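Local coordinates for putative exported protein (Bordetella pertussis, PDB 2DVZ) that probably serves as the periplasmic solute receptor of a tripartite tricarboxylate transporter, and holds glutamate between the lobes of a periplasmic binding protein fold, at residues G30-I35 and V241-L246; L39-M44 and Q50-E55. All coordinates share one frame; numbering follows the deposited sequence.

Interaction 1. Residues G30-I35 and V241-L246; sequences GGSTDI and VWYGLL. With GLU (glutamic acid), chain G.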
ATOM      1  N   GLY A  30       0.838   8.491   8.354  1.00 14.17           N
ATOM      2  CA  GLY A  30       0.398   7.459   9.258  1.00 14.44           C
ATOM      3  C   GLY A  30      -0.286   6.320   8.554  1.00 14.79           C
ATOM      4  O   GLY A  30      -0.931   5.498   9.204  1.00 15.91           O
ATOM      5  N   GLY A  31      -0.193   6.270   7.225  1.00 14.41           N
ATOM      6  CA  GLY A  31      -0.577   5.060   6.490  1.00 13.38           C
ATOM      7  C   GLY A  31       0.672   4.208   6.338  1.00 12.77           C
ATOM      8  O   GLY A  31       1.735   4.582   6.841  1.00 12.81           O
ATOM      9  N   SER A  32       0.564   3.076   5.649  1.00 11.96           N
ATOM     10  CA  SER A  32       1.705   2.200   5.474  1.00 11.60           C
ATOM     11  C   SER A  32       2.793   2.823   4.573  1.00 11.31           C
ATOM     12  O   SER A  32       3.984   2.618   4.823  1.00 11.92           O
ATOM     13  CB  SER A  32       1.252   0.831   4.905  1.00 11.85           C
ATOM     14  OG  SER A  32       0.260   0.237   5.739  1.00 13.70           O
ATOM     15  N   THR A  33       2.395   3.529   3.507  1.00 10.23           N
ATOM     16  CA  THR A  33       3.343   4.229   2.657  1.00 10.18           C
ATOM     17  C   THR A  33       4.220   5.159   3.471  1.00 10.27           C
ATOM     18  O   THR A  33       5.430   5.047   3.430  1.00 11.25           O
ATOM     19  CB  THR A  33       2.630   5.068   1.552  1.00 10.25           C
ATOM     20  OG1 THR A  33       1.486   4.347   1.067  1.00 10.40           O
ATOM     21  CG2 THR A  33       3.588   5.380   0.428  1.00  8.44           C
ATOM     22  N   ASP A  34       3.596   6.057   4.222  1.00 10.80           N
ATOM     23  CA  ASP A  34       4.294   6.913   5.186  1.00 11.83           C
ATOM     24  C   ASP A  34       5.160   6.138   6.213  1.00 12.13           C
ATOM     25  O   ASP A  34       6.317   6.496   6.463  1.00 11.90           O
ATOM     26  CB  ASP A  34       3.269   7.761   5.922  1.00 11.60           C
ATOM     27  CG  ASP A  34       3.902   8.909   6.715  1.00 12.60           C
ATOM     28  OD1 ASP A  34       4.644   9.732   6.106  1.00 14.83           O
ATOM     29  OD2 ASP A  34       3.606   9.011   7.934  1.00 10.07           O
ATOM     30  N   ILE A  35       4.605   5.074   6.797  1.00 12.38           N
ATOM     31  CA  ILE A  35       5.373   4.279   7.744  1.00 12.42           C
ATOM     32  C   ILE A  35       6.665   3.682   7.191  1.00 12.37           C
ATOM     33  O   ILE A  35       7.740   3.838   7.803  1.00 12.74           O
ATOM     34  CB  ILE A  35       4.533   3.140   8.414  1.00 12.47           C
ATOM     35  CG1 ILE A  35       3.475   3.768   9.332  1.00 12.28           C
ATOM     36  CG2 ILE A  35       5.491   2.192   9.238  1.00 11.99           C
ATOM     37  CD1 ILE A  35       2.303   2.873   9.649  1.00 12.26           C
ATOM     38  N   VAL A 241       0.571  -6.377  -1.434  1.00 11.21           N
ATOM     39  CA  VAL A 241       1.060  -5.194  -2.140  1.00 10.05           C
ATOM     40  C   VAL A 241       2.586  -5.044  -1.898  1.00 10.75           C
ATOM     41  O   VAL A 241       3.267  -6.014  -1.481  1.00 10.67           O
ATOM     42  CB  VAL A 241       0.239  -3.923  -1.740  1.00  9.53           C
ATOM     43  CG1 VAL A 241      -1.211  -4.109  -2.097  1.00  7.24           C
ATOM     44  CG2 VAL A 241       0.417  -3.531  -0.251  1.00  7.12           C
ATOM     45  N   TRP A 242       3.113  -3.853  -2.173  1.00 10.50           N
ATOM     46  CA  TRP A 242       4.528  -3.544  -2.005  1.00 11.47           C
ATOM     47  C   TRP A 242       4.718  -2.035  -2.011  1.00 12.48           C
ATOM     48  O   TRP A 242       3.808  -1.284  -2.407  1.00 13.42           O
ATOM     49  CB  TRP A 242       5.464  -4.228  -3.047  1.00 10.86           C
ATOM     50  CG  TRP A 242       4.993  -4.283  -4.529  1.00 10.13           C
ATOM     51  CD1 TRP A 242       4.821  -5.408  -5.258  1.00  8.97           C
ATOM     52  CD2 TRP A 242       4.672  -3.177  -5.412  1.00  9.59           C
ATOM     53  NE1 TRP A 242       4.423  -5.098  -6.531  1.00  9.63           N
ATOM     54  CE2 TRP A 242       4.342  -3.736  -6.667  1.00  9.19           C
ATOM     55  CE3 TRP A 242       4.652  -1.774  -5.266  1.00 10.98           C
ATOM     56  CZ2 TRP A 242       3.927  -2.948  -7.783  1.00  8.14           C
ATOM     57  CZ3 TRP A 242       4.228  -0.967  -6.387  1.00  9.92           C
ATOM     58  CH2 TRP A 242       3.881  -1.577  -7.629  1.00  8.93           C
ATOM     59  N   TYR A 243       5.884  -1.622  -1.523  1.00 12.60           N
ATOM     60  CA  TYR A 243       6.315  -0.232  -1.483  1.00 13.40           C
ATOM     61  C   TYR A 243       7.727  -0.114  -2.042  1.00 13.35           C
ATOM     62  O   TYR A 243       8.594  -0.880  -1.677  1.00 13.43           O
ATOM     63  CB  TYR A 243       6.245   0.313  -0.032  1.00 13.45           C
ATOM     64  CG  TYR A 243       4.816   0.257   0.432  1.00 14.19           C
ATOM     65  CD1 TYR A 243       3.940   1.329   0.166  1.00 12.79           C
ATOM     66  CD2 TYR A 243       4.306  -0.902   1.057  1.00 12.41           C
ATOM     67  CE1 TYR A 243       2.595   1.260   0.534  1.00 12.25           C
ATOM     68  CE2 TYR A 243       2.967  -0.968   1.459  1.00 10.89           C
ATOM     69  CZ  TYR A 243       2.112   0.100   1.179  1.00 12.38           C
ATOM     70  OH  TYR A 243       0.786   0.026   1.548  1.00 12.23           O
ATOM     71  N   GLY A 244       7.955   0.855  -2.920  1.00 13.44           N
ATOM     72  CA  GLY A 244       9.273   1.016  -3.506  1.00 13.24           C
ATOM     73  C   GLY A 244       9.627   2.447  -3.853  1.00 13.08           C
ATOM     74  O   GLY A 244       8.869   3.380  -3.574  1.00 13.81           O
ATOM     75  N   LEU A 245      10.787   2.610  -4.487  1.00 12.39           N
ATOM     76  CA  LEU A 245      11.341   3.913  -4.721  1.00 11.24           C
ATOM     77  C   LEU A 245      11.356   4.192  -6.226  1.00 11.32           C
ATOM     78  O   LEU A 245      11.729   3.346  -7.011  1.00 11.08           O
ATOM     79  CB  LEU A 245      12.730   4.026  -4.081  1.00 10.12           C
ATOM     80  CG  LEU A 245      13.345   5.435  -4.000  1.00  8.56           C
ATOM     81  CD1 LEU A 245      12.541   6.482  -3.149  1.00  5.91           C
ATOM     82  CD2 LEU A 245      14.733   5.311  -3.480  1.00  5.27           C
ATOM     83  N   LEU A 246      10.928   5.395  -6.591  1.00 11.85           N
ATOM     84  CA  LEU A 246      10.797   5.820  -7.987  1.00 11.86           C
ATOM     85  C   LEU A 246      11.550   7.106  -8.164  1.00 11.83           C
ATOM     86  O   LEU A 246      11.576   7.972  -7.269  1.00 11.90           O
ATOM     87  CB  LEU A 246       9.323   6.096  -8.321  1.00 11.98           C
ATOM     88  CG  LEU A 246       8.346   4.907  -8.225  1.00 12.35           C
ATOM     89  CD1 LEU A 246       6.888   5.384  -8.421  1.00 10.90           C
ATOM     90  CD2 LEU A 246       8.719   3.687  -9.182  1.00  7.63           C
TER
HETATM   91  N   GLU G1055      -3.541   2.304  -0.239  1.00 11.71           N
HETATM   92  CA  GLU G1055      -2.112   2.648  -0.370  1.00 11.29           C
HETATM   93  C   GLU G1055      -1.334   1.575  -1.114  1.00 12.00           C
HETATM   94  O   GLU G1055      -0.422   0.906  -0.617  1.00 12.47           O
HETATM   95  CB  GLU G1055      -1.512   3.004   0.986  1.00 11.17           C
HETATM   96  CG  GLU G1055      -2.431   3.931   1.802  1.00  8.76           C
HETATM   97  CD  GLU G1055      -1.701   4.853   2.735  1.00  9.91           C
HETATM   98  OE1 GLU G1055      -0.454   4.789   2.731  1.00 10.90           O
HETATM   99  OE2 GLU G1055      -2.368   5.673   3.461  1.00 10.40           O
HETATM  100  OXT GLU G1055      -1.592   1.396  -2.316  1.00 12.13           O

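Interaction 2. Residues L39-M44 and Q50-E55; sequences LVTQRM and QPMVVE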
ATOM      1  N   LEU A  39      10.755   4.790   7.617  1.00 14.58           N
ATOM      2  CA  LEU A  39      11.668   3.785   8.146  1.00 14.58           C
ATOM      3  C   LEU A  39      12.858   3.589   7.225  1.00 14.38           C
ATOM      4  O   LEU A  39      14.008   3.650   7.682  1.00 13.75           O
ATOM      5  CB  LEU A  39      10.952   2.435   8.385  1.00 15.27           C
ATOM      6  CG  LEU A  39      11.801   1.206   8.763  1.00 14.14           C
ATOM      7  CD1 LEU A  39      12.255   1.351  10.161  1.00 12.27           C
ATOM      8  CD2 LEU A  39      11.001  -0.108   8.576  1.00 14.66           C
ATOM      9  N   VAL A  40      12.578   3.314   5.946  1.00 14.45           N
ATOM     10  CA  VAL A  40      13.651   3.003   4.996  1.00 13.91           C
ATOM     11  C   VAL A  40      14.520   4.206   4.571  1.00 14.58           C
ATOM     12  O   VAL A  40      15.745   4.085   4.583  1.00 14.37           O
ATOM     13  CB  VAL A  40      13.167   2.194   3.782  1.00 13.86           C
ATOM     14  CG1 VAL A  40      14.357   1.851   2.894  1.00 10.54           C
ATOM     15  CG2 VAL A  40      12.380   0.908   4.246  1.00 12.28           C
ATOM     16  N   THR A  41      13.913   5.353   4.250  1.00 15.27           N
ATOM     17  CA  THR A  41      14.682   6.561   3.868  1.00 16.10           C
ATOM     18  C   THR A  41      15.521   7.140   5.028  1.00 17.84           C
ATOM     19  O   THR A  41      16.614   7.658   4.812  1.00 18.50           O
ATOM     20  CB  THR A  41      13.777   7.686   3.210  1.00 16.02           C
ATOM     21  OG1 THR A  41      12.796   8.194   4.136  1.00 13.18           O
ATOM     22  CG2 THR A  41      13.078   7.187   1.937  1.00 15.28           C
ATOM     23  N   GLN A  42      15.015   7.056   6.258  1.00 19.92           N
ATOM     24  CA  GLN A  42      15.814   7.407   7.450  1.00 22.03           C
ATOM     25  C   GLN A  42      17.165   6.723   7.499  1.00 21.69           C
ATOM     26  O   GLN A  42      18.171   7.359   7.807  1.00 22.40           O
ATOM     27  CB  GLN A  42      15.075   7.047   8.741  1.00 23.08           C
ATOM     28  CG  GLN A  42      14.076   8.108   9.166  1.00 29.10           C
ATOM     29  CD  GLN A  42      14.772   9.414   9.444  1.00 36.13           C
ATOM     30  OE1 GLN A  42      14.869  10.303   8.564  1.00 39.17           O
ATOM     31  NE2 GLN A  42      15.312   9.534  10.664  1.00 38.58           N
ATOM     32  N   ARG A  43      17.159   5.413   7.249  1.00 20.92           N
ATOM     33  CA  ARG A  43      18.353   4.607   7.279  1.00 20.01           C
ATOM     34  C   ARG A  43      19.177   4.762   5.989  1.00 20.00           C
ATOM     35  O   ARG A  43      20.395   4.755   6.049  1.00 19.19           O
ATOM     36  CB  ARG A  43      17.980   3.143   7.578  1.00 20.01           C
ATOM     37  CG  ARG A  43      19.146   2.169   7.714  1.00 20.41           C
ATOM     38  CD  ARG A  43      20.089   2.532   8.869  1.00 23.54           C
ATOM     39  NE  ARG A  43      21.308   1.697   8.873  1.00 24.40           N
ATOM     40  CZ  ARG A  43      22.352   1.853   8.071  1.00 24.79           C
ATOM     41  NH1 ARG A  43      22.360   2.816   7.149  1.00 27.30           N
ATOM     42  NH2 ARG A  43      23.381   1.031   8.172  1.00 23.48           N
HETATM   43  N   MSE A  44      18.517   4.865   4.835  1.00 20.39           N
HETATM   44  CA  MSE A  44      19.190   5.196   3.575  1.00 22.22           C
HETATM   45  C   MSE A  44      19.959   6.509   3.719  1.00 22.29           C
HETATM   46  O   MSE A  44      21.068   6.638   3.235  1.00 21.83           O
HETATM   47  CB  MSE A  44      18.191   5.334   2.424  1.00 20.91           C
HETATM   48  CG  MSE A  44      17.751   4.048   1.836  1.00 21.69           C
HETATM   49 SE   MSE A  44      16.464   4.330   0.397  1.00 26.10          SE
HETATM   50  CE  MSE A  44      17.589   5.118  -1.005  1.00 21.04           C
ATOM     51  N   GLN A  50      23.261  12.412   3.030  1.00 19.47           N
ATOM     52  CA  GLN A  50      22.357  13.532   2.800  1.00 18.74           C
ATOM     53  C   GLN A  50      20.989  13.257   3.404  1.00 19.08           C
ATOM     54  O   GLN A  50      20.528  12.127   3.400  1.00 18.64           O
ATOM     55  CB  GLN A  50      22.201  13.857   1.301  1.00 17.85           C
ATOM     56  CG  GLN A  50      23.452  14.354   0.606  1.00 15.67           C
ATOM     57  CD  GLN A  50      24.042  15.633   1.177  1.00 15.25           C
ATOM     58  OE1 GLN A  50      23.339  16.474   1.754  1.00 16.58           O
ATOM     59  NE2 GLN A  50      25.346  15.792   1.015  1.00 14.25           N
ATOM     60  N   PRO A  51      20.324  14.298   3.935  1.00 19.82           N
ATOM     61  CA  PRO A  51      18.922  14.054   4.326  1.00 20.14           C
ATOM     62  C   PRO A  51      17.999  13.662   3.160  1.00 19.78           C
ATOM     63  O   PRO A  51      18.171  14.127   2.031  1.00 19.58           O
ATOM     64  CB  PRO A  51      18.468  15.399   4.912  1.00 20.11           C
ATOM     65  CG  PRO A  51      19.458  16.412   4.319  1.00 20.36           C
ATOM     66  CD  PRO A  51      20.755  15.678   4.242  1.00 19.55           C
HETATM   67  N   MSE A  52      17.061  12.774   3.468  1.00 19.59           N
HETATM   68  CA  MSE A  52      15.961  12.428   2.609  1.00 20.01           C
HETATM   69  C   MSE A  52      14.710  12.882   3.313  1.00 18.61           C
HETATM   70  O   MSE A  52      14.363  12.372   4.364  1.00 18.24           O
HETATM   71  CB  MSE A  52      15.924  10.929   2.386  1.00 19.81           C
HETATM   72  CG  MSE A  52      17.072  10.444   1.525  1.00 21.60           C
HETATM   73 SE   MSE A  52      16.859   8.571   1.158  1.00 25.16          SE
HETATM   74  CE  MSE A  52      16.071   8.593  -0.639  1.00 22.49           C
ATOM     75  N   VAL A  53      14.036  13.866   2.739  1.00 17.76           N
ATOM     76  CA  VAL A  53      12.986  14.547   3.457  1.00 16.79           C
ATOM     77  C   VAL A  53      11.638  14.141   2.884  1.00 16.45           C
ATOM     78  O   VAL A  53      11.347  14.372   1.724  1.00 15.84           O
ATOM     79  CB  VAL A  53      13.234  16.091   3.466  1.00 16.83           C
ATOM     80  CG1 VAL A  53      12.169  16.821   4.259  1.00 14.98           C
ATOM     81  CG2 VAL A  53      14.581  16.367   4.073  1.00 16.79           C
ATOM     82  N   VAL A  54      10.830  13.496   3.719  1.00 17.21           N
ATOM     83  CA  VAL A  54       9.510  13.005   3.322  1.00 17.48           C
ATOM     84  C   VAL A  54       8.512  14.157   3.236  1.00 18.35           C
ATOM     85  O   VAL A  54       8.424  15.012   4.135  1.00 18.04           O
ATOM     86  CB  VAL A  54       9.007  11.889   4.295  1.00 17.92           C
ATOM     87  CG1 VAL A  54       7.560  11.498   4.032  1.00 17.86           C
ATOM     88  CG2 VAL A  54       9.904  10.641   4.225  1.00 17.64           C
ATOM     89  N   GLU A  55       7.774  14.160   2.131  1.00 19.07           N
ATOM     90  CA  GLU A  55       6.707  15.102   1.865  1.00 20.49           C
ATOM     91  C   GLU A  55       5.460  14.276   1.682  1.00 19.17           C
ATOM     92  O   GLU A  55       5.413  13.413   0.811  1.00 19.21           O
ATOM     93  CB  GLU A  55       6.974  15.842   0.538  1.00 20.75           C
ATOM     94  CG  GLU A  55       7.791  17.081   0.694  1.00 23.98           C
ATOM     95  CD  GLU A  55       8.286  17.653  -0.643  1.00 23.57           C
ATOM     96  OE1 GLU A  55       7.577  17.572  -1.674  1.00 26.38           O
ATOM     97  OE2 GLU A  55       9.387  18.219  -0.635  1.00 27.06           O
TER
HETATM   98  O   HOH W   1      13.907  10.243   5.927  1.00 16.59           O

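Interaction 1. Residues G30-I35 and V241-L246
Thr33 and Tyr243 meet beside the bound glutamate, in the ligand pocket of a periplasmic binding protein fold. Thr33 lies in the first turn of helix 32-48, and Gly31 is the N-cap residue of that helix. Tyr243 stands on strand 241-248.

Direct contact between the segments is by van der Waals packing. The side chains of Thr33 and Tyr243 cross at about a right angle. Thr33 OG1 lies 3.3 Å from Tyr243 CE1 and comes in obliquely to the ring. Ser32 CB touches the phenol end, 3.5 Å from Tyr243 OH. The hydroxyl of Ser32 is hydrogen-bonded to Ser199 OG.

The polar contacts go to the ligand. Its side-chain carboxylate sits over the start of the helix. Thr33 grips OE1 twice. Its backbone N donates at 3.2 Å, with an N-H...O angle of 151°. Its OG1 donates over 2.6 Å. With chi1 at -38°, Thr33 OG1 is held close to its own backbone N, and the two donors converge on the same oxygen. The helix N terminus would be expected to add a favourable field for the negative charge. Gly31 CA packs 3.6 Å from OE2 of the ligand. At the other end of the ligand, Tyr243 OH makes a weak hydrogen bond to the carboxylate oxygen O. The ligand is also hydrogen-bonded to Ser85 OG, Ser149 OG and Ser178 N.

A further bond braces the turn before the helix. Asp34 OD2 accepts from Gly30 N at 2.8 Å, and the N-H comes from above the carboxylate plane, 40° out of it.

Interaction 2. Residues L39-M44 and Q50-E55
Met52, a selenomethionine, reaches from strand 52-56 to helix 32-48 and packs against Thr41 and Met44. Its CB starts the contact, 4.0 Å from Thr41 CB. Its CG is anti to the carbonyl carbon (chi1 -70°), and the next torsion is extended, which carries the selenium to the helix. There SE lies 3.7 Å from Met44 CB and 3.8 Å from the backbone O of Thr41. The chain then bends at chi3, and CE ends 3.8 Å from CE of Met44, also a selenomethionine.

This is the second half of a beta-alpha-beta unit, made of strand 21-25, helix 32-48 and strand 52-56. The helix and strand segments run nearly antiparallel, at 159°, with 8.4 Å between their axes. Val23 of the neighbouring parallel strand touches both Thr41 and Met52.

Further along the strand, Val54 CG2 packs against Thr41 OG1, which is also hydrogen-bonded to Ala37 O. A water bridges the polar edge of the contact. It is hydrogen-bonded to Thr41 OG1, to Gln42 OE1 and, at 2.7 Å, to the backbone O of Met52.

From the N terminus, strand 21-25 leads into helix 32-48, whose first turn belongs to interaction 1 and whose later turns belong to interaction 2. Interaction 2 closes first, a short loop where the chain turns from the helix into strand 52-56. The chain then runs on for about 185 residues before strand 241-248 returns and closes interaction 1. Interaction 2 is therefore nested inside the long loop of interaction 1. The two centres lie about 13 Å apart, and both contacts set the helix against the same mixed sheet. They also touch directly: Leu245 CD2 packs 3.8 Å from Met44 CE, and Asp34 OD1 approaches Val54 CG1.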